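AGR_C_1268p (Agrobacterium tumefaciens str. C58, PDB 2GHS) probably acts as a metal-dependent gluconolactonase of the SMP-30/regucalcin family, a six-bladed beta-propeller that binds one divalent cation per subunit. Local coordinates at residues S144-I149 with H165-K170; R140-G145 with I184-D189. One frame throughout, in Å; residues are numbered along the deposited sequence.

Interaction 1: residues S144-I149 with H165-K170; sequences SGALWI and HVAKGK
Trp148 and His165 meet rim to rim on one face of a beta hairpin, Trp148 NE1 lying in the imidazole plane 3.9 Å from His165 CD2, with the two planes 62° apart. Neither ring covers the other, and each bonds a loop carbonyl through a ring nitrogen: Trp148 NE1 to Gly213 O, His165 NE2 to Thr212 O. With CG anti to the backbone N (chi1 174°), the imidazole reaches across to Ala146 of the facing segment, whose methyl CB sits 3.4 Å from His165 NE2; a small residue suits a place so close to a ring. Ala167 CB touches Ala146 CB at 4.0 Å. On the other face, Ile149 and Val166 run alongside each other, their CG2 methyls 4.0 Å apart, and Leu147 CB packs against Val166 CB; branched, apolar side chains suit this buried strand face. Leu147 and Val166 form an antiparallel hydrogen-bonded pair: Leu147 N gives to Val166 O (2.9 Å) and Val166 N to Leu147 O (2.8 Å). Past the strand ends, a water joins Gly145 O to Lys168 N. Because the ring N-H donors are buried, the carbonyls of Thr212 and Gly213 pay their desolvation and probably fix the rotation of both rings.

Interaction 2: residues R140-G145 with I184-D189; sequences RMHPSG and ICFSPD
Arg140 reaches across to Ile184, its NE giving a hydrogen bond to Ile184 O (2.9 Å) that lies in both the guanidinium and the carbonyl plane. Extended chi1 and chi2 carry CD to Cys185 CB, and the bend at chi3 (-55°) then turns NE to that oxygen. A water accepts from NH2 and may donate to Ile184 O, within hydrogen-bonding distance, while NH1 forms a salt bridge with Glu321; arginine suits a place with acceptors around its edge. Met141, a selenomethionine, starts away from 184-189; its side chain packs on Leu147 and Pro322, but its carbonyl O approaches Phe186 CE2 (3.5 Å). In this beta-propeller chain, strands 134-141 and 170-186 are first and fourth of one antiparallel sheet, with 147-153 and 161-167 between them, so side chains join strands that are not neighbours; Glu52 and Asn182, predicted metal ligands, are close by. His142 sets its ring edge on the face of Phe186, a T-shaped pair with planes at 83° and His142 CD2 3.6 Å from Phe186 CD1; its CB adds a CH-pi contact. Pro143 CD covers one imidazole face. Ser144 holds His142 ND1 through backbone N (3.0 Å) and OG, while NE2 binds Gly190 O. Gly145 N closes the type I turn onto His142 O; at its positive phi (100°) a CB would jam against Ser144 O, so glycine suits the place.

How the interactions relate
Both contacts are buried, interaction 2 lying nearer the centre of the chain and interaction 1 farther out, where its hairpin runs into an exposed turn at Lys168. They share Ser144 and Gly145, in the connection between strands 134-141 and 147-153, adjacent in one sheet. Interaction 1 joins sheet neighbours through paired main-chain bonds; interaction 2 spans strands that are not neighbours, with a single side-chain-to-main-chain bond from Arg140. Each has a water and an aromatic pair, rim to rim in interaction 1 but T-shaped, His142 on Phe186, in interaction 2. Trp148 links the two, its O probably accepting a hydrogen bond from Arg140 N (2.9 Å) and its ring packing edge-to-face with Phe186.

Interaction 1: residues S144-I149 with H165-K170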
ATOM      1  N   SER A 144      13.735  -4.817  -8.943  1.00 11.39           N
ATOM      2  CA  SER A 144      14.033  -5.843  -9.941  1.00 11.59           C
ATOM      3  C   SER A 144      12.891  -6.017 -10.967  1.00 12.08           C
ATOM      4  O   SER A 144      13.080  -6.688 -11.989  1.00 14.01           O
ATOM      5  CB  SER A 144      14.241  -7.179  -9.242  1.00 11.92           C
ATOM      6  OG  SER A 144      13.031  -7.601  -8.630  1.00 11.78           O
ATOM      7  N   GLY A 145      11.702  -5.473 -10.681  1.00 11.47           N
ATOM      8  CA  GLY A 145      10.568  -5.660 -11.555  1.00 10.50           C
ATOM      9  C   GLY A 145       9.613  -6.729 -11.101  1.00  9.42           C
ATOM     10  O   GLY A 145       8.651  -7.043 -11.819  1.00 11.41           O
ATOM     11  N   ALA A 146       9.886  -7.317  -9.944  1.00 10.05           N
ATOM     12  CA  ALA A 146       8.986  -8.289  -9.308  1.00  9.64           C
ATOM     13  C   ALA A 146       8.096  -7.609  -8.272  1.00  8.36           C
ATOM     14  O   ALA A 146       8.490  -6.627  -7.596  1.00 10.34           O
ATOM     15  CB  ALA A 146       9.799  -9.358  -8.628  1.00 10.12           C
ATOM     16  N   LEU A 147       6.864  -8.119  -8.186  1.00  8.17           N
ATOM     17  CA  LEU A 147       5.857  -7.613  -7.234  1.00  7.29           C
ATOM     18  C   LEU A 147       5.916  -8.496  -5.987  1.00  9.99           C
ATOM     19  O   LEU A 147       6.017  -9.709  -6.106  1.00 10.01           O
ATOM     20  CB  LEU A 147       4.459  -7.747  -7.874  1.00 10.99           C
ATOM     21  CG  LEU A 147       3.245  -7.434  -6.980  1.00 12.05           C
ATOM     22  CD1 LEU A 147       3.185  -5.935  -6.670  1.00 13.57           C
ATOM     23  CD2 LEU A 147       1.901  -7.899  -7.669  1.00 15.08           C
ATOM     24  N   TRP A 148       5.778  -7.890  -4.811  1.00  8.03           N
ATOM     25  CA  TRP A 148       5.395  -8.614  -3.610  1.00  9.17           C
ATOM     26  C   TRP A 148       3.912  -8.266  -3.368  1.00  8.52           C
ATOM     27  O   TRP A 148       3.524  -7.085  -3.334  1.00  8.09           O
ATOM     28  CB  TRP A 148       6.218  -8.205  -2.399  1.00  7.64           C
ATOM     29  CG  TRP A 148       7.584  -8.785  -2.274  1.00  6.95           C
ATOM     30  CD1 TRP A 148       8.454  -9.132  -3.285  1.00  9.92           C
ATOM     31  CD2 TRP A 148       8.299  -8.988  -1.068  1.00  8.42           C
ATOM     32  NE1 TRP A 148       9.638  -9.573  -2.766  1.00 11.96           N
ATOM     33  CE2 TRP A 148       9.569  -9.489  -1.410  1.00  6.86           C
ATOM     34  CE3 TRP A 148       7.986  -8.807   0.286  1.00  9.61           C
ATOM     35  CZ2 TRP A 148      10.524  -9.817  -0.451  1.00  8.60           C
ATOM     36  CZ3 TRP A 148       8.949  -9.130   1.227  1.00 13.61           C
ATOM     37  CH2 TRP A 148      10.187  -9.641   0.849  1.00 12.72           C
ATOM     38  N   ILE A 149       3.102  -9.282  -3.120  1.00  6.73           N
ATOM     39  CA  ILE A 149       1.705  -9.084  -2.886  1.00  6.81           C
ATOM     40  C   ILE A 149       1.201  -9.998  -1.766  1.00  7.85           C
ATOM     41  O   ILE A 149       1.491 -11.196  -1.758  1.00  8.00           O
ATOM     42  CB  ILE A 149       0.910  -9.297  -4.211  1.00  8.04           C
ATOM     43  CG1 ILE A 149      -0.597  -9.092  -3.999  1.00 13.15           C
ATOM     44  CG2 ILE A 149       1.147 -10.664  -4.794  1.00 10.13           C
ATOM     45  CD1 ILE A 149      -0.978  -7.670  -3.698  1.00 14.26           C
ATOM     46  N   HIS A 165       5.662 -13.542  -4.302  1.00  9.70           N
ATOM     47  CA  HIS A 165       6.544 -12.863  -5.241  1.00  8.92           C
ATOM     48  C   HIS A 165       6.054 -13.210  -6.615  1.00 10.81           C
ATOM     49  O   HIS A 165       5.782 -14.395  -6.888  1.00 10.26           O
ATOM     50  CB  HIS A 165       7.931 -13.434  -4.996  1.00  9.59           C
ATOM     51  CG  HIS A 165       9.001 -12.990  -5.937  1.00  8.81           C
ATOM     52  ND1 HIS A 165       9.236 -13.604  -7.149  1.00 10.44           N
ATOM     53  CD2 HIS A 165      10.008 -12.095  -5.771  1.00  6.99           C
ATOM     54  CE1 HIS A 165      10.310 -13.063  -7.710  1.00  9.75           C
ATOM     55  NE2 HIS A 165      10.795 -12.143  -6.896  1.00  9.54           N
ATOM     56  N   VAL A 166       5.912 -12.190  -7.459  1.00  8.71           N
ATOM     57  CA  VAL A 166       5.444 -12.381  -8.845  1.00  9.91           C
ATOM     58  C   VAL A 166       6.471 -11.752  -9.797  1.00  8.47           C
ATOM     59  O   VAL A 166       6.752 -10.569  -9.717  1.00  9.25           O
ATOM     60  CB  VAL A 166       4.089 -11.757  -9.070  1.00  9.12           C
ATOM     61  CG1 VAL A 166       3.571 -12.195 -10.425  1.00  9.88           C
ATOM     62  CG2 VAL A 166       3.092 -12.155  -7.948  1.00 12.85           C
ATOM     63  N   ALA A 167       7.041 -12.573 -10.671  1.00  9.28           N
ATOM     64  CA  ALA A 167       7.968 -12.071 -11.670  1.00 10.17           C
ATOM     65  C   ALA A 167       7.685 -12.750 -12.988  1.00 10.63           C
ATOM     66  O   ALA A 167       7.675 -13.982 -13.070  1.00  9.73           O
ATOM     67  CB  ALA A 167       9.344 -12.339 -11.255  1.00 11.53           C
ATOM     68  N   LYS A 168       7.385 -11.939 -14.001  1.00 10.76           N
ATOM     69  CA  LYS A 168       7.121 -12.419 -15.345  1.00 12.94           C
ATOM     70  C   LYS A 168       6.031 -13.468 -15.307  1.00 13.37           C
ATOM     71  O   LYS A 168       6.121 -14.510 -15.981  1.00 14.82           O
ATOM     72  CB  LYS A 168       8.391 -12.961 -16.019  1.00 16.38           C
ATOM     73  CG  LYS A 168       9.507 -11.954 -16.043  1.00 18.42           C
ATOM     74  CD  LYS A 168      10.702 -12.428 -16.829  1.00 29.88           C
ATOM     75  CE  LYS A 168      11.651 -11.272 -17.118  1.00 40.04           C
ATOM     76  NZ  LYS A 168      12.271 -10.698 -15.872  1.00 48.04           N
ATOM     77  N   GLY A 169       5.044 -13.236 -14.460  1.00 10.61           N
ATOM     78  CA  GLY A 169       3.849 -14.069 -14.366  1.00  9.72           C
ATOM     79  C   GLY A 169       3.992 -15.332 -13.539  1.00 12.54           C
ATOM     80  O   GLY A 169       3.034 -16.084 -13.423  1.00 15.92           O
ATOM     81  N   LYS A 170       5.177 -15.579 -12.989  1.00 10.80           N
ATOM     82  CA  LYS A 170       5.455 -16.712 -12.141  1.00 11.21           C
ATOM     83  C   LYS A 170       5.246 -16.319 -10.673  1.00 12.36           C
ATOM     84  O   LYS A 170       5.874 -15.392 -10.163  1.00 10.98           O
ATOM     85  CB  LYS A 170       6.870 -17.201 -12.324  1.00 11.04           C
ATOM     86  CG  LYS A 170       7.132 -18.515 -11.566  1.00 16.98           C
ATOM     87  CD  LYS A 170       8.554 -18.982 -11.789  1.00 27.90           C
ATOM     88  CE  LYS A 170       8.898 -20.149 -10.874  1.00 38.28           C
ATOM     89  NZ  LYS A 170      10.136 -20.841 -11.343  1.00 46.26           N
TER
HETATM   90  O   HOH W   1       8.660  -9.258 -13.377  1.00 16.18           O

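Interaction 2: residues R140-G145 with I184-D189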
ATOM      1  N   ARG A 140       3.604  -4.242  -3.111  1.00  8.73           N
ATOM      2  CA  ARG A 140       4.523  -3.193  -3.574  1.00 10.56           C
ATOM      3  C   ARG A 140       5.548  -3.782  -4.542  1.00 10.26           C
ATOM      4  O   ARG A 140       5.936  -4.928  -4.391  1.00  8.83           O
ATOM      5  CB  ARG A 140       5.221  -2.494  -2.399  1.00 12.20           C
ATOM      6  CG  ARG A 140       5.857  -1.141  -2.829  1.00 13.49           C
ATOM      7  CD  ARG A 140       6.241  -0.242  -1.709  1.00 14.76           C
ATOM      8  NE  ARG A 140       5.108   0.025  -0.833  1.00 12.14           N
ATOM      9  CZ  ARG A 140       4.136   0.865  -1.128  1.00 10.80           C
ATOM     10  NH1 ARG A 140       4.180   1.539  -2.254  1.00 12.21           N
ATOM     11  NH2 ARG A 140       3.106   1.016  -0.297  1.00 13.33           N
HETATM   12  N   MSE A 141       5.986  -2.966  -5.496  1.00  9.09           N
HETATM   13  CA  MSE A 141       6.997  -3.326  -6.475  1.00  9.14           C
HETATM   14  C   MSE A 141       8.421  -3.241  -5.925  1.00  7.09           C
HETATM   15  O   MSE A 141       8.811  -2.241  -5.315  1.00  8.42           O
HETATM   16  CB  MSE A 141       6.880  -2.411  -7.705  1.00 10.96           C
HETATM   17  CG  MSE A 141       5.655  -2.634  -8.557  1.00 10.22           C
HETATM   18 SE   MSE A 141       5.653  -4.435  -9.284  1.00 12.79          SE
HETATM   19  CE  MSE A 141       7.463  -4.478  -9.942  1.00 12.70           C
ATOM     20  N   HIS A 142       9.196  -4.286  -6.201  1.00  9.09           N
ATOM     21  CA  HIS A 142      10.610  -4.349  -5.925  1.00  9.00           C
ATOM     22  C   HIS A 142      11.337  -3.790  -7.171  1.00  7.67           C
ATOM     23  O   HIS A 142      10.880  -3.991  -8.301  1.00 10.65           O
ATOM     24  CB  HIS A 142      11.003  -5.804  -5.608  1.00 10.69           C
ATOM     25  CG  HIS A 142      12.445  -5.959  -5.271  1.00  8.19           C
ATOM     26  ND1 HIS A 142      13.410  -6.115  -6.216  1.00  7.51           N
ATOM     27  CD2 HIS A 142      13.090  -5.891  -4.090  1.00  6.99           C
ATOM     28  CE1 HIS A 142      14.600  -6.150  -5.647  1.00 10.71           C
ATOM     29  NE2 HIS A 142      14.436  -6.015  -4.340  1.00  7.73           N
ATOM     30  N   PRO A 143      12.484  -3.105  -6.989  1.00  9.82           N
ATOM     31  CA  PRO A 143      13.188  -2.553  -8.144  1.00 13.13           C
ATOM     32  C   PRO A 143      13.663  -3.528  -9.247  1.00 12.91           C
ATOM     33  O   PRO A 143      13.949  -3.094 -10.375  1.00 15.03           O
ATOM     34  CB  PRO A 143      14.336  -1.761  -7.533  1.00 13.77           C
ATOM     35  CG  PRO A 143      14.366  -2.044  -6.185  1.00 17.61           C
ATOM     36  CD  PRO A 143      13.087  -2.671  -5.732  1.00 10.66           C
ATOM     37  N   SER A 144      13.735  -4.817  -8.943  1.00 11.39           N
ATOM     38  CA  SER A 144      14.033  -5.843  -9.941  1.00 11.59           C
ATOM     39  C   SER A 144      12.891  -6.017 -10.967  1.00 12.08           C
ATOM     40  O   SER A 144      13.080  -6.688 -11.989  1.00 14.01           O
ATOM     41  CB  SER A 144      14.241  -7.179  -9.242  1.00 11.92           C
ATOM     42  OG  SER A 144      13.031  -7.601  -8.630  1.00 11.78           O
ATOM     43  N   GLY A 145      11.702  -5.473 -10.681  1.00 11.47           N
ATOM     44  CA  GLY A 145      10.568  -5.660 -11.555  1.00 10.50           C
ATOM     45  C   GLY A 145       9.613  -6.729 -11.101  1.00  9.42           C
ATOM     46  O   GLY A 145       8.651  -7.043 -11.819  1.00 11.41           O
ATOM     47  N   ILE A 184       4.501  -3.676   3.352  1.00  7.79           N
ATOM     48  CA  ILE A 184       5.469  -4.152   2.357  1.00 10.17           C
ATOM     49  C   ILE A 184       6.181  -2.991   1.685  1.00  9.65           C
ATOM     50  O   ILE A 184       5.554  -2.082   1.097  1.00  8.10           O
ATOM     51  CB  ILE A 184       4.783  -5.054   1.321  1.00  9.65           C
ATOM     52  CG1 ILE A 184       4.197  -6.318   1.997  1.00 11.24           C
ATOM     53  CG2 ILE A 184       5.770  -5.447   0.261  1.00 12.32           C
ATOM     54  CD1 ILE A 184       3.334  -7.113   1.023  1.00 12.74           C
ATOM     55  N   CYS A 185       7.505  -2.979   1.829  1.00  9.14           N
ATOM     56  CA  CYS A 185       8.321  -1.980   1.168  1.00  9.26           C
ATOM     57  C   CYS A 185       9.773  -2.424   1.190  1.00  8.31           C
ATOM     58  O   CYS A 185      10.108  -3.467   1.729  1.00  9.36           O
ATOM     59  CB  CYS A 185       8.159  -0.593   1.835  1.00  8.51           C
ATOM     60  SG  CYS A 185       8.627  -0.525   3.542  1.00 11.74           S
ATOM     61  N   PHE A 186      10.636  -1.660   0.543  1.00  9.02           N
ATOM     62  CA  PHE A 186      11.994  -2.075   0.273  1.00  8.52           C
ATOM     63  C   PHE A 186      13.018  -0.972   0.525  1.00  9.69           C
ATOM     64  O   PHE A 186      12.743   0.201   0.329  1.00  9.93           O
ATOM     65  CB  PHE A 186      12.136  -2.564  -1.191  1.00  8.89           C
ATOM     66  CG  PHE A 186      11.154  -3.637  -1.521  1.00  6.92           C
ATOM     67  CD1 PHE A 186      11.341  -4.933  -1.081  1.00  9.78           C
ATOM     68  CD2 PHE A 186      10.018  -3.335  -2.239  1.00  7.80           C
ATOM     69  CE1 PHE A 186      10.367  -5.911  -1.346  1.00 10.97           C
ATOM     70  CE2 PHE A 186       9.041  -4.278  -2.520  1.00  9.56           C
ATOM     71  CZ  PHE A 186       9.200  -5.584  -2.067  1.00  8.91           C
ATOM     72  N   SER A 187      14.216  -1.361   0.931  1.00  8.99           N
ATOM     73  CA  SER A 187      15.300  -0.419   1.159  1.00  8.37           C
ATOM     74  C   SER A 187      15.766   0.221  -0.139  1.00  8.09           C
ATOM     75  O   SER A 187      15.503  -0.325  -1.235  1.00  9.20           O
ATOM     76  CB  SER A 187      16.442  -1.144   1.853  1.00 10.79           C
ATOM     77  OG  SER A 187      17.064  -2.062   0.985  1.00 10.52           O
ATOM     78  N   PRO A 188      16.500   1.341  -0.049  1.00 12.12           N
ATOM     79  CA  PRO A 188      16.902   2.051  -1.249  1.00 14.51           C
ATOM     80  C   PRO A 188      17.700   1.243  -2.255  1.00 14.89           C
ATOM     81  O   PRO A 188      17.518   1.418  -3.451  1.00 17.88           O
ATOM     82  CB  PRO A 188      17.742   3.219  -0.706  1.00 13.29           C
ATOM     83  CG  PRO A 188      17.142   3.495   0.631  1.00 13.71           C
ATOM     84  CD  PRO A 188      16.893   2.086   1.180  1.00 12.97           C
ATOM     85  N   ASP A 189      18.517   0.295  -1.796  1.00 13.04           N
ATOM     86  CA  ASP A 189      19.278  -0.491  -2.755  1.00 12.30           C
ATOM     87  C   ASP A 189      18.625  -1.801  -3.136  1.00 11.65           C
ATOM     88  O   ASP A 189      19.229  -2.558  -3.881  1.00 12.16           O
ATOM     89  CB  ASP A 189      20.695  -0.668  -2.293  1.00 12.51           C
ATOM     90  CG  ASP A 189      20.834  -1.514  -1.071  1.00 18.38           C
ATOM     91  OD1 ASP A 189      19.853  -2.049  -0.531  1.00 21.56           O
ATOM     92  OD2 ASP A 189      22.001  -1.601  -0.603  1.00 30.69           O
TER
HETATM   93  O   HOH W   2       2.944  -1.147   1.937  1.00 10.58           O